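Local coordinates for amino acid adenylation domain-containing protein (Bacillus stratosphericus LAMA 585, PDB 6ULY) that probably selects and activates a keto acid as its acyl adenylate, serving as an adenylation domain of a nonribosomal depsipeptide synthetase, at residues 101-104 with 105-108; 189-193 with 194-198; 217-220 with 221-225; 225-229 with 230-234. All blocks are in the same frame, centred on the assembly; numbering follows the deposited sequence.

Interaction 1. Residues 101-104 with 105-108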
loop_
_atom_site.group_PDB
_atom_site.type_symbol
_atom_site.label_atom_id
_atom_site.label_comp_id
_atom_site.label_asym_id
_atom_site.label_seq_id
_atom_site.Cartn_x
_atom_site.Cartn_y
_atom_site.Cartn_z
ATOM N N ALA A 101 -21.250 -3.661 -0.646
ATOM C CA ALA A 101 -20.481 -4.771 -0.113
ATOM C C ALA A 101 -21.165 -6.098 -0.443
ATOM O O ALA A 101 -22.390 -6.159 -0.576
ATOM C CB ALA A 101 -20.322 -4.634 1.398
ATOM N N PRO A 102 -20.394 -7.180 -0.585
ATOM C CA PRO A 102 -21.027 -8.497 -0.763
ATOM C C PRO A 102 -21.911 -8.890 0.406
ATOM O O PRO A 102 -22.890 -9.624 0.216
ATOM C CB PRO A 102 -19.831 -9.446 -0.918
ATOM C CG PRO A 102 -18.679 -8.724 -0.284
ATOM C CD PRO A 102 -18.923 -7.269 -0.544
ATOM N N THR A 103 -21.593 -8.424 1.613
ATOM C CA THR A 103 -22.440 -8.634 2.777
ATOM C C THR A 103 -22.175 -7.525 3.786
ATOM O O THR A 103 -21.081 -6.956 3.834
ATOM C CB THR A 103 -22.200 -10.003 3.429
ATOM O OG1 THR A 103 -23.018 -10.125 4.600
ATOM C CG2 THR A 103 -20.733 -10.176 3.819
ATOM N N TYR A 104 -23.194 -7.226 4.589
ATOM C CA TYR A 104 -23.106 -6.223 5.643
ATOM C C TYR A 104 -23.262 -6.831 7.031
ATOM O O TYR A 104 -23.459 -6.090 8.003
ATOM C CB TYR A 104 -24.167 -5.141 5.427
ATOM C CG TYR A 104 -24.018 -4.374 4.131
ATOM C CD1 TYR A 104 -23.443 -3.109 4.113
ATOM C CD2 TYR A 104 -24.452 -4.915 2.927
ATOM C CE1 TYR A 104 -23.305 -2.404 2.932
ATOM C CE2 TYR A 104 -24.316 -4.218 1.741
ATOM C CZ TYR A 104 -23.744 -2.962 1.750
ATOM O OH TYR A 104 -23.607 -2.262 0.574
ATOM N N ARG A 105 -23.185 -8.157 7.152
ATOM C CA ARG A 105 -23.370 -8.824 8.433
ATOM C C ARG A 105 -22.082 -8.976 9.232
ATOM O O ARG A 105 -22.151 -9.263 10.432
ATOM C CB ARG A 105 -23.987 -10.212 8.223
ATOM C CG ARG A 105 -25.495 -10.282 8.447
ATOM C CD ARG A 105 -26.286 -9.928 7.195
ATOM N NE ARG A 105 -27.698 -10.278 7.336
ATOM C CZ ARG A 105 -28.600 -10.172 6.363
ATOM N NH1 ARG A 105 -28.241 -9.723 5.169
ATOM N NH2 ARG A 105 -29.861 -10.517 6.586
ATOM N N GLU A 106 -20.917 -8.800 8.610
ATOM C CA GLU A 106 -19.647 -8.940 9.310
ATOM C C GLU A 106 -18.653 -7.916 8.782
ATOM O O GLU A 106 -18.824 -7.349 7.700
ATOM C CB GLU A 106 -19.068 -10.352 9.159
ATOM C CG GLU A 106 -19.946 -11.288 8.358
ATOM C CD GLU A 106 -19.143 -12.192 7.453
ATOM O OE1 GLU A 106 -19.054 -13.404 7.741
ATOM O OE2 GLU A 106 -18.588 -11.682 6.456
ATOM N N MET A 107 -17.594 -7.699 9.563
ATOM C CA MET A 107 -16.610 -6.655 9.278
ATOM C C MET A 107 -15.538 -7.196 8.328
ATOM O O MET A 107 -14.372 -7.378 8.680
ATOM C CB MET A 107 -15.995 -6.151 10.578
ATOM C CG MET A 107 -15.186 -4.876 10.439
ATOM S SD MET A 107 -16.227 -3.415 10.265
ATOM C CE MET A 107 -14.990 -2.128 10.090
ATOM N N ASN A 108 -15.959 -7.435 7.089
ATOM C CA ASN A 108 -15.067 -7.959 6.069
ATOM C C ASN A 108 -14.301 -6.823 5.390
ATOM O O ASN A 108 -14.462 -5.643 5.713
ATOM C CB ASN A 108 -15.851 -8.767 5.038
ATOM C CG ASN A 108 -16.805 -7.908 4.240
ATOM O OD1 ASN A 108 -16.406 -7.248 3.280
ATOM N ND2 ASN A 108 -18.073 -7.908 4.633
#

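Interaction 2. Residues 189-193 with 194-198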
loop_
_atom_site.group_PDB
_atom_site.type_symbol
_atom_site.label_atom_id
_atom_site.label_comp_id
_atom_site.label_asym_id
_atom_site.label_seq_id
_atom_site.Cartn_x
_atom_site.Cartn_y
_atom_site.Cartn_z
ATOM N N VAL A 189 -11.010 9.236 -5.840
ATOM C CA VAL A 189 -10.768 10.016 -7.047
ATOM C C VAL A 189 -11.859 11.070 -7.173
ATOM O O VAL A 189 -13.047 10.744 -7.272
ATOM C CB VAL A 189 -10.715 9.104 -8.280
ATOM C CG1 VAL A 189 -10.550 9.915 -9.563
ATOM C CG2 VAL A 189 -9.572 8.090 -8.133
ATOM N N GLU A 190 -11.461 12.341 -7.163
ATOM C CA GLU A 190 -12.392 13.458 -7.259
ATOM C C GLU A 190 -12.324 14.047 -8.663
ATOM O O GLU A 190 -11.259 14.487 -9.105
ATOM C CB GLU A 190 -12.074 14.523 -6.208
ATOM C CG GLU A 190 -12.995 15.737 -6.263
ATOM C CD GLU A 190 -12.785 16.695 -5.104
ATOM O OE1 GLU A 190 -13.750 17.400 -4.745
ATOM O OE2 GLU A 190 -11.662 16.745 -4.553
ATOM N N HIS A 191 -13.459 14.056 -9.359
ATOM C CA HIS A 191 -13.532 14.526 -10.732
ATOM C C HIS A 191 -14.406 15.765 -10.826
ATOM O O HIS A 191 -15.239 16.035 -9.959
ATOM C CB HIS A 191 -14.084 13.442 -11.663
ATOM C CG HIS A 191 -13.034 12.531 -12.214
ATOM N ND1 HIS A 191 -12.104 12.946 -13.142
ATOM C CD2 HIS A 191 -12.770 11.225 -11.975
ATOM C CE1 HIS A 191 -11.305 11.937 -13.444
ATOM N NE2 HIS A 191 -11.690 10.881 -12.751
ATOM N N SER A 192 -14.207 16.509 -11.903
ATOM C CA SER A 192 -15.005 17.681 -12.213
ATOM C C SER A 192 -15.821 17.421 -13.472
ATOM O O SER A 192 -15.586 16.458 -14.208
ATOM C CB SER A 192 -14.106 18.907 -12.401
ATOM O OG SER A 192 -13.388 18.799 -13.619
ATOM N N HIS A 193 -16.795 18.298 -13.721
ATOM C CA HIS A 193 -17.530 18.227 -14.980
ATOM C C HIS A 193 -16.578 18.309 -16.167
ATOM O O HIS A 193 -16.757 17.606 -17.171
ATOM C CB HIS A 193 -18.564 19.354 -15.065
ATOM C CG HIS A 193 -19.553 19.369 -13.942
ATOM N ND1 HIS A 193 -20.791 18.768 -14.030
ATOM C CD2 HIS A 193 -19.496 19.935 -12.713
ATOM C CE1 HIS A 193 -21.447 18.949 -12.899
ATOM N NE2 HIS A 193 -20.686 19.658 -12.084
ATOM N N ARG A 194 -15.554 19.161 -16.064
ATOM C CA ARG A 194 -14.650 19.396 -17.185
ATOM C C ARG A 194 -13.841 18.149 -17.517
ATOM O O ARG A 194 -13.723 17.767 -18.687
ATOM C CB ARG A 194 -13.721 20.570 -16.865
ATOM C CG ARG A 194 -12.914 21.062 -18.058
ATOM C CD ARG A 194 -11.884 22.114 -17.669
ATOM N NE ARG A 194 -12.481 23.291 -17.040
ATOM C CZ ARG A 194 -13.068 24.284 -17.703
ATOM N NH1 ARG A 194 -13.157 24.251 -19.026
ATOM N NH2 ARG A 194 -13.575 25.314 -17.036
ATOM N N SER A 195 -13.265 17.502 -16.501
ATOM C CA SER A 195 -12.428 16.334 -16.765
ATOM C C SER A 195 -13.253 15.179 -17.315
ATOM O O SER A 195 -12.826 14.494 -18.252
ATOM C CB SER A 195 -11.683 15.915 -15.497
ATOM O OG SER A 195 -12.561 15.722 -14.400
ATOM N N VAL A 196 -14.441 14.950 -16.757
ATOM C CA VAL A 196 -15.297 13.880 -17.261
ATOM C C VAL A 196 -15.739 14.184 -18.687
ATOM O O VAL A 196 -15.570 13.361 -19.595
ATOM C CB VAL A 196 -16.498 13.677 -16.321
ATOM C CG1 VAL A 196 -17.477 12.694 -16.915
ATOM C CG2 VAL A 196 -16.009 13.200 -14.951
ATOM N N LEU A 197 -16.285 15.382 -18.914
ATOM C CA LEU A 197 -16.779 15.718 -20.245
ATOM C C LEU A 197 -15.669 15.706 -21.281
ATOM O O LEU A 197 -15.918 15.400 -22.453
ATOM C CB LEU A 197 -17.459 17.083 -20.226
ATOM C CG LEU A 197 -18.861 17.112 -19.619
ATOM C CD1 LEU A 197 -19.345 18.547 -19.501
ATOM C CD2 LEU A 197 -19.820 16.288 -20.453
ATOM N N ALA A 198 -14.443 16.041 -20.876
ATOM C CA ALA A 198 -13.321 15.986 -21.805
ATOM C C ALA A 198 -13.070 14.559 -22.269
ATOM O O ALA A 198 -12.781 14.320 -23.448
ATOM C CB ALA A 198 -12.066 16.563 -21.149
#

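Interaction 3. Residues 217-220 with 221-225. With QA7 (5'-O-{(S)-hydroxy[(4-methyl-2-oxopentanoyl)oxy]phosphoryl}adenosine), chain C.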
loop_
_atom_site.group_PDB
_atom_site.type_symbol
_atom_site.label_atom_id
_atom_site.label_comp_id
_atom_site.label_asym_id
_atom_site.label_seq_id
_atom_site.Cartn_x
_atom_site.Cartn_y
_atom_site.Cartn_z
ATOM N N ASP A 217 -24.901 -2.266 -21.412
ATOM C CA ASP A 217 -23.868 -2.327 -20.382
ATOM C C ASP A 217 -24.414 -3.065 -19.169
ATOM O O ASP A 217 -25.432 -2.658 -18.597
ATOM C CB ASP A 217 -23.401 -0.924 -19.978
ATOM C CG ASP A 217 -22.084 -0.943 -19.220
ATOM O OD1 ASP A 217 -21.473 0.136 -19.055
ATOM O OD2 ASP A 217 -21.645 -2.040 -18.811
ATOM N N TRP A 218 -23.734 -4.141 -18.778
ATOM C CA TRP A 218 -23.996 -4.817 -17.516
ATOM C C TRP A 218 -22.899 -4.593 -16.485
ATOM O O TRP A 218 -23.058 -5.009 -15.330
ATOM C CB TRP A 218 -24.178 -6.327 -17.744
ATOM C CG TRP A 218 -23.062 -6.971 -18.509
ATOM C CD1 TRP A 218 -23.051 -7.284 -19.837
ATOM C CD2 TRP A 218 -21.793 -7.388 -17.987
ATOM N NE1 TRP A 218 -21.854 -7.870 -20.175
ATOM C CE2 TRP A 218 -21.066 -7.948 -19.055
ATOM C CE3 TRP A 218 -21.203 -7.343 -16.721
ATOM C CZ2 TRP A 218 -19.778 -8.446 -18.900
ATOM C CZ3 TRP A 218 -19.928 -7.842 -16.566
ATOM C CH2 TRP A 218 -19.228 -8.389 -17.648
ATOM N N MET A 219 -21.799 -3.947 -16.860
ATOM C CA MET A 219 -20.739 -3.676 -15.907
ATOM C C MET A 219 -21.219 -2.680 -14.851
ATOM O O MET A 219 -22.089 -1.847 -15.121
ATOM C CB MET A 219 -19.508 -3.135 -16.626
ATOM C CG MET A 219 -18.669 -4.218 -17.285
ATOM S SD MET A 219 -17.843 -5.265 -16.070
ATOM C CE MET A 219 -16.626 -4.123 -15.403
ATOM N N PRO A 220 -20.667 -2.745 -13.639
ATOM C CA PRO A 220 -21.130 -1.851 -12.568
ATOM C C PRO A 220 -20.980 -0.380 -12.930
ATOM O O PRO A 220 -19.965 0.046 -13.489
ATOM C CB PRO A 220 -20.225 -2.216 -11.382
ATOM C CG PRO A 220 -19.689 -3.564 -11.696
ATOM C CD PRO A 220 -19.580 -3.630 -13.186
ATOM N N LEU A 221 -22.000 0.403 -12.574
ATOM C CA LEU A 221 -21.935 1.852 -12.718
ATOM C C LEU A 221 -20.933 2.490 -11.767
ATOM O O LEU A 221 -20.627 3.677 -11.922
ATOM C CB LEU A 221 -23.315 2.467 -12.488
ATOM C CG LEU A 221 -24.350 2.256 -13.592
ATOM C CD1 LEU A 221 -25.710 2.767 -13.132
ATOM C CD2 LEU A 221 -23.913 2.947 -14.880
ATOM N N ASP A 222 -20.436 1.744 -10.779
ATOM C CA ASP A 222 -19.362 2.220 -9.919
ATOM C C ASP A 222 -17.986 2.021 -10.542
ATOM O O ASP A 222 -16.996 2.496 -9.978
ATOM C CB ASP A 222 -19.423 1.515 -8.562
ATOM C CG ASP A 222 -19.327 0.006 -8.683
ATOM O OD1 ASP A 222 -18.192 -0.522 -8.721
ATOM O OD2 ASP A 222 -20.389 -0.651 -8.745
ATOM N N HIS A 223 -17.905 1.316 -11.667
ATOM C CA HIS A 223 -16.691 1.245 -12.467
ATOM C C HIS A 223 -16.661 2.438 -13.415
ATOM O O HIS A 223 -17.686 2.810 -14.000
ATOM C CB HIS A 223 -16.640 -0.069 -13.254
ATOM C CG HIS A 223 -15.303 -0.367 -13.865
ATOM N ND1 HIS A 223 -14.636 0.524 -14.678
ATOM C CD2 HIS A 223 -14.521 -1.472 -13.798
ATOM C CE1 HIS A 223 -13.495 -0.011 -15.075
ATOM N NE2 HIS A 223 -13.402 -1.223 -14.555
ATOM N N ILE A 224 -15.479 3.041 -13.561
ATOM C CA ILE A 224 -15.366 4.286 -14.317
ATOM C C ILE A 224 -15.832 4.089 -15.754
ATOM O O ILE A 224 -16.437 4.989 -16.350
ATOM C CB ILE A 224 -13.919 4.822 -14.249
ATOM C CG1 ILE A 224 -13.866 6.281 -14.713
ATOM C CG2 ILE A 224 -12.967 3.960 -15.075
ATOM C CD1 ILE A 224 -14.345 7.264 -13.666
ATOM N N GLY A 225 -15.570 2.914 -16.333
ATOM C CA GLY A 225 -16.068 2.633 -17.670
ATOM C C GLY A 225 -17.577 2.498 -17.725
ATOM O O GLY A 225 -18.189 2.735 -18.773
HETATM C C01 QA7 C . -11.179 1.089 -20.615
HETATM C C02 QA7 C . -11.756 1.110 -19.249
HETATM C C03 QA7 C . -12.700 2.271 -19.103
HETATM C C04 QA7 C . -10.581 1.038 -18.328
HETATM C C05 QA7 C . -10.608 1.876 -17.089
HETATM C C06 QA7 C . -10.335 1.235 -15.769
HETATM C C10 QA7 C . -7.281 1.088 -14.124
HETATM C C11 QA7 C . -6.266 0.169 -14.249
HETATM C C12 QA7 C . -5.121 0.766 -15.171
HETATM C C13 QA7 C . -4.604 -0.220 -15.680
HETATM C C14 QA7 C . -5.759 -1.390 -15.764
HETATM C C16 QA7 C . -7.143 -0.884 -17.635
HETATM C C18 QA7 C . -6.275 -2.084 -19.169
HETATM C C19 QA7 C . -5.894 -2.775 -20.314
HETATM C C21 QA7 C . -4.220 -3.733 -19.192
HETATM C C23 QA7 C . -5.570 -2.280 -18.058
HETATM N N15 QA7 C . -6.144 -1.526 -17.111
HETATM N N17 QA7 C . -7.240 -1.210 -18.890
HETATM N N20 QA7 C . -4.878 -3.566 -20.281
HETATM N N22 QA7 C . -4.531 -3.128 -18.103
HETATM N N24 QA7 C . -6.612 -2.580 -21.499
HETATM O O07 QA7 C . -10.220 1.948 -14.629
HETATM O O09 QA7 C . -8.292 0.642 -13.300
HETATM O O25 QA7 C . -6.714 -1.020 -15.038
HETATM O O26 QA7 C . -3.565 -0.853 -14.908
HETATM O O27 QA7 C . -4.124 1.676 -14.508
HETATM O O28 QA7 C . -10.689 0.859 -12.548
HETATM O O29 QA7 C . -9.329 2.630 -12.496
HETATM O O30 QA7 C . -10.223 0.114 -15.738
HETATM O O31 QA7 C . -10.790 2.993 -17.170
HETATM P P08 QA7 C . -9.621 1.479 -13.237
#

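Interaction 4. Residues 225-229 with 230-234. With QA7 (5'-O-{(S)-hydroxy[(4-methyl-2-oxopentanoyl)oxy]phosphoryl}adenosine), chain C.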
loop_
_atom_site.group_PDB
_atom_site.type_symbol
_atom_site.label_atom_id
_atom_site.label_comp_id
_atom_site.label_asym_id
_atom_site.label_seq_id
_atom_site.Cartn_x
_atom_site.Cartn_y
_atom_site.Cartn_z
ATOM N N GLY A 225 -15.570 2.914 -16.333
ATOM C CA GLY A 225 -16.068 2.633 -17.670
ATOM C C GLY A 225 -17.577 2.498 -17.725
ATOM O O GLY A 225 -18.189 2.735 -18.773
ATOM N N GLY A 226 -18.201 2.116 -16.614
ATOM C CA GLY A 226 -19.649 2.054 -16.585
ATOM C C GLY A 226 -20.282 3.430 -16.497
ATOM O O GLY A 226 -21.266 3.716 -17.185
ATOM N N ILE A 227 -19.722 4.302 -15.661
ATOM C CA ILE A 227 -20.354 5.595 -15.437
ATOM C C ILE A 227 -19.982 6.577 -16.542
ATOM O O ILE A 227 -20.848 7.280 -17.073
ATOM C CB ILE A 227 -19.999 6.133 -14.036
ATOM C CG1 ILE A 227 -20.643 7.504 -13.804
ATOM C CG2 ILE A 227 -18.479 6.211 -13.826
ATOM C CD1 ILE A 227 -22.169 7.504 -13.910
ATOM N N VAL A 228 -18.708 6.620 -16.936
ATOM C CA VAL A 228 -18.253 7.613 -17.903
ATOM C C VAL A 228 -18.249 7.029 -19.309
ATOM O O VAL A 228 -18.965 7.513 -20.192
ATOM C CB VAL A 228 -16.854 8.152 -17.546
ATOM C CG1 VAL A 228 -16.410 9.200 -18.571
ATOM C CG2 VAL A 228 -16.846 8.735 -16.144
ATOM N N MET A 229 -17.439 5.991 -19.532
ATOM C CA MET A 229 -17.218 5.522 -20.896
ATOM C C MET A 229 -18.524 5.141 -21.584
ATOM O O MET A 229 -18.614 5.207 -22.816
ATOM C CB MET A 229 -16.260 4.333 -20.905
ATOM C CG MET A 229 -15.902 3.857 -22.303
ATOM S SD MET A 229 -14.688 2.522 -22.323
ATOM C CE MET A 229 -15.603 1.206 -21.522
ATOM N N PHE A 230 -19.547 4.760 -20.819
ATOM C CA PHE A 230 -20.822 4.353 -21.406
ATOM C C PHE A 230 -21.957 5.254 -20.938
ATOM O O PHE A 230 -22.490 6.015 -21.750
ATOM C CB PHE A 230 -21.091 2.878 -21.106
ATOM C CG PHE A 230 -20.648 1.969 -22.214
ATOM C CD1 PHE A 230 -21.572 1.268 -22.963
ATOM C CD2 PHE A 230 -19.305 1.861 -22.543
ATOM C CE1 PHE A 230 -21.170 0.453 -24.000
ATOM C CE2 PHE A 230 -18.896 1.051 -23.583
ATOM C CZ PHE A 230 -19.830 0.344 -24.312
ATOM N N HIS A 231 -22.330 5.220 -19.660
ATOM C CA HIS A 231 -23.525 5.944 -19.241
ATOM C C HIS A 231 -23.456 7.414 -19.652
ATOM O O HIS A 231 -24.357 7.919 -20.333
ATOM C CB HIS A 231 -23.726 5.811 -17.732
ATOM C CG HIS A 231 -24.890 6.594 -17.212
ATOM N ND1 HIS A 231 -26.169 6.450 -17.708
ATOM C CD2 HIS A 231 -24.966 7.538 -16.245
ATOM C CE1 HIS A 231 -26.983 7.266 -17.063
ATOM N NE2 HIS A 231 -26.278 7.939 -16.171
ATOM N N LEU A 232 -22.385 8.116 -19.264
ATOM C CA LEU A 232 -22.312 9.543 -19.572
ATOM C C LEU A 232 -22.082 9.781 -21.060
ATOM O O LEU A 232 -22.632 10.728 -21.632
ATOM C CB LEU A 232 -21.221 10.216 -18.741
ATOM C CG LEU A 232 -21.545 10.386 -17.255
ATOM C CD1 LEU A 232 -20.379 11.053 -16.537
ATOM C CD2 LEU A 232 -22.827 11.178 -17.044
ATOM N N VAL A 233 -21.273 8.941 -21.705
ATOM C CA VAL A 233 -21.141 9.026 -23.156
ATOM C C VAL A 233 -22.504 8.871 -23.815
ATOM O O VAL A 233 -22.819 9.552 -24.799
ATOM C CB VAL A 233 -20.148 7.968 -23.668
ATOM C CG1 VAL A 233 -20.367 7.704 -25.151
ATOM C CG2 VAL A 233 -18.718 8.413 -23.413
ATOM N N ASN A 234 -23.337 7.975 -23.279
ATOM C CA ASN A 234 -24.640 7.718 -23.880
ATOM C C ASN A 234 -25.575 8.907 -23.700
ATOM O O ASN A 234 -26.249 9.325 -24.647
ATOM C CB ASN A 234 -25.252 6.452 -23.277
ATOM C CG ASN A 234 -24.492 5.199 -23.654
ATOM O OD1 ASN A 234 -23.927 5.102 -24.744
ATOM N ND2 ASN A 234 -24.472 4.229 -22.748
HETATM C C01 QA7 C . -11.179 1.089 -20.615
HETATM C C02 QA7 C . -11.756 1.110 -19.249
HETATM C C03 QA7 C . -12.700 2.271 -19.103
HETATM C C04 QA7 C . -10.581 1.038 -18.328
HETATM C C05 QA7 C . -10.608 1.876 -17.089
HETATM C C06 QA7 C . -10.335 1.235 -15.769
HETATM C C10 QA7 C . -7.281 1.088 -14.124
HETATM C C11 QA7 C . -6.266 0.169 -14.249
HETATM C C12 QA7 C . -5.121 0.766 -15.171
HETATM C C13 QA7 C . -4.604 -0.220 -15.680
HETATM C C14 QA7 C . -5.759 -1.390 -15.764
HETATM C C16 QA7 C . -7.143 -0.884 -17.635
HETATM C C18 QA7 C . -6.275 -2.084 -19.169
HETATM C C19 QA7 C . -5.894 -2.775 -20.314
HETATM C C21 QA7 C . -4.220 -3.733 -19.192
HETATM C C23 QA7 C . -5.570 -2.280 -18.058
HETATM N N15 QA7 C . -6.144 -1.526 -17.111
HETATM N N17 QA7 C . -7.240 -1.210 -18.890
HETATM N N20 QA7 C . -4.878 -3.566 -20.281
HETATM N N22 QA7 C . -4.531 -3.128 -18.103
HETATM N N24 QA7 C . -6.612 -2.580 -21.499
HETATM O O07 QA7 C . -10.220 1.948 -14.629
HETATM O O09 QA7 C . -8.292 0.642 -13.300
HETATM O O25 QA7 C . -6.714 -1.020 -15.038
HETATM O O26 QA7 C . -3.565 -0.853 -14.908
HETATM O O27 QA7 C . -4.124 1.676 -14.508
HETATM O O28 QA7 C . -10.689 0.859 -12.548
HETATM O O29 QA7 C . -9.329 2.630 -12.496
HETATM O O30 QA7 C . -10.223 0.114 -15.738
HETATM O O31 QA7 C . -10.790 2.993 -17.170
HETATM P P08 QA7 C . -9.621 1.479 -13.237
#

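Interaction 1. Residues 101-104 with 105-108
Thr103 lays its methyl CG2 against the amide of Asn108, 3.6 Å from ND2, across the loop that runs from strand 94-97 to the N-cap of helix 109-120. The Thr103 side chain serves two partners. Its hydroxyl stands opposite the backbone N across the CA-CB bond (chi1 178°), which turns it forward along the chain, where Thr103 OG1 accepts a nearly straight hydrogen bond from Arg105 N at 3.2 Å. The methyl is thereby directed toward the returning chain, and Glu106 OE2 also approaches Thr103 CG2, at 3.7 Å, with the two side chains crossing at about a right angle.

Asn108 closes the turn. Its ND2 donates to Thr103 O at 3.3 Å; the acceptor lies in the plane of the amide, whereas the donor stands well above the plane of the carbonyl it meets. ND2 makes a second, weak bond to Glu106 O, while OD1 accepts from Val111 N in the first turn of the helix. One amide thus caps the helix with its oxygen and ties down the preceding loop with its nitrogen. Met107, between Glu106 and Asn108, centres an inverse gamma turn.

Tyr104 points the other way, toward helix 130-137. One ring face carries Ala101 CB near its rim, and Tyr104 OH, also bonded to Gln74, accepts from Ala101 N at 3.0 Å.

Interaction 2. Residues 189-193 with 194-198
Ser195 reaches back from the first turn of helix 193-207 to the end of strand 188-192, and its short side chain can be followed atom by atom. Ser195 CB stands 3.8 Å from both His191 ND1 and Ser192 OG. Ser195 OG, set between the backbone N and the carbonyl carbon (chi1 53°), then takes a bond from Ser192 N at 3.1 Å and shares another with His191 ND1, also at 3.1 Å. Ser195 OG meets the imidazole at its edge, in the ring plane, and either atom could be the donor.

In the reverse direction Ser192 OG accepts from Ser195 N at 3.2 Å with a nearly straight N-H. The two reciprocal side-chain-to-backbone bonds make a capping box, with Ser192 as N-cap. Behind it the helix winds up at once, Val196 N bonding to Ser192 O and Leu197 N to His193 O at 2.9 Å.

The His191 ring is held at two points, since NE2 is bonded to Ser334 O while ND1 meets Ser195. His191 CB also touches Val196 CG2 at 3.8 Å, the side chains crossing at about a right angle. The His191 side chain lies about 9 Å from the bound acyl adenylate, and Ser334 is bonded to both, through its O to His191 NE2 and through its N to the adenylate.

Strand 188-192 pairs antiparallel with 173-178 on one side and 420-421 on the other. At the helix start Arg194 forms a salt bridge to Asp171, Leu197 packs on helix 18-26, and Val196 faces helix 224-237.

Interaction 3. Residues 217-220 with 221-225
His223 extends its ring away from its own backbone N (chi1 -167°), while Met219 folds back through bends at chi2 and chi3 (-69° and -70°), and the two torsion sets bring Met219 CE to 3.7 Å from His223 CD2. The methyl approaches the imidazole obliquely. Three atoms of the ring have different neighbours: CD2 the methionine methyl, ND1 Gly225 N and CE1 the bound keto acyl adenylate. His223 ND1 accepts from Gly225 N at 3.1 Å, only slightly out of the ring plane, so that His223 caps helix 224-237 with its own side chain; this bond also fixes the rotation of the imidazole. His223 CE1 then lies 3.3 Å from QA7 O30, the carbonyl oxygen of the acyl phosphate linkage, which meets the ring at its edge.

The backbone between these side chains is a type I beta turn from Pro220 to His223, part of the connection from strand 214-217 into helix 224-237 in a beta-alpha-beta unit. Its bond, from His223 N to Pro220 O, spans 3.0 Å, with the donor well above the carbonyl plane. Asp222 OD2 reaches back to 3.1 Å from Pro220 CB.

Upstream, Asp217 OD2 accepts from Met219 N at 2.7 Å, an Asx turn that leads the chain out of the strand; OD1 is bonded to Trp269 NE1. The Trp269 ring also meets His223 edge-to-face. Beyond the cap, Ile224 CG2 comes to 3.2 Å from QA7 O31. Gly225 CA lies 3.7 Å from QA7 C03, a branch methyl of the acyl chain.

Interaction 4. Residues 225-229 with 230-234
Met229 and Phe230 lie side by side, pointing the same way, with Met229 CE 3.9 Å from Phe230 CE2. Val228 CG2 meets Leu232 CD1 at 4.2 Å. Ile227 CD1 comes to the edge of the His231 ring, near its plane, 3.6 Å from His231 CD2.

The backbone bonds belong to a wider, pi-type turn within helix 224-237. His231 N bonds to Gly226 O, Leu232 N to Ile227 O at 2.8 Å and Val233 N to Val228 O, each five residues back instead of the alpha-helical four.

Toward the ligand, Met229 is extended through chi1 and chi2 (-176° and 176°), which carries Met229 SD to 3.8 Å from QA7 C03, a methyl of the keto acyl chain; the bend at chi3 (65°) turns CE toward the Phe230 ring. Met229 thus lines the acyl end of the pocket.

Among the polar side chains, the buried His231 ring is bonded at both nitrogens, ND1 to Gln241 and NE2 to Trp86; Asn234 OD1 is bonded to Lys267.

Helix 224-237 links strands 214-217 and 240-243; Ile227 and Leu232 pack on helix 78-91, Val228 and Val233 on helix 193-207, and Met229 on strand 338-342.

Interactions 1, 2 and 3 follow in series along the chain, and interaction 4 begins on Gly225, where interaction 3 ends; all are local and none nests within another. Interaction 1 shapes the loop between strand 94-97 and helix 109-120 and lies apart, its nearest atoms about 9 Å from interaction 3 and about 17 Å from interactions 2 and 4. Interaction 2 turns strand 188-192 into helix 193-207. Interaction 3 leads strand 214-217 into helix 224-237, and interaction 4 continues that helix; both border the bound adenylate. Interactions 2 and 4 join where Val196 CG1 packs on Leu232 CD1 at 3.4 Å, tying the two helices that follow different sheets.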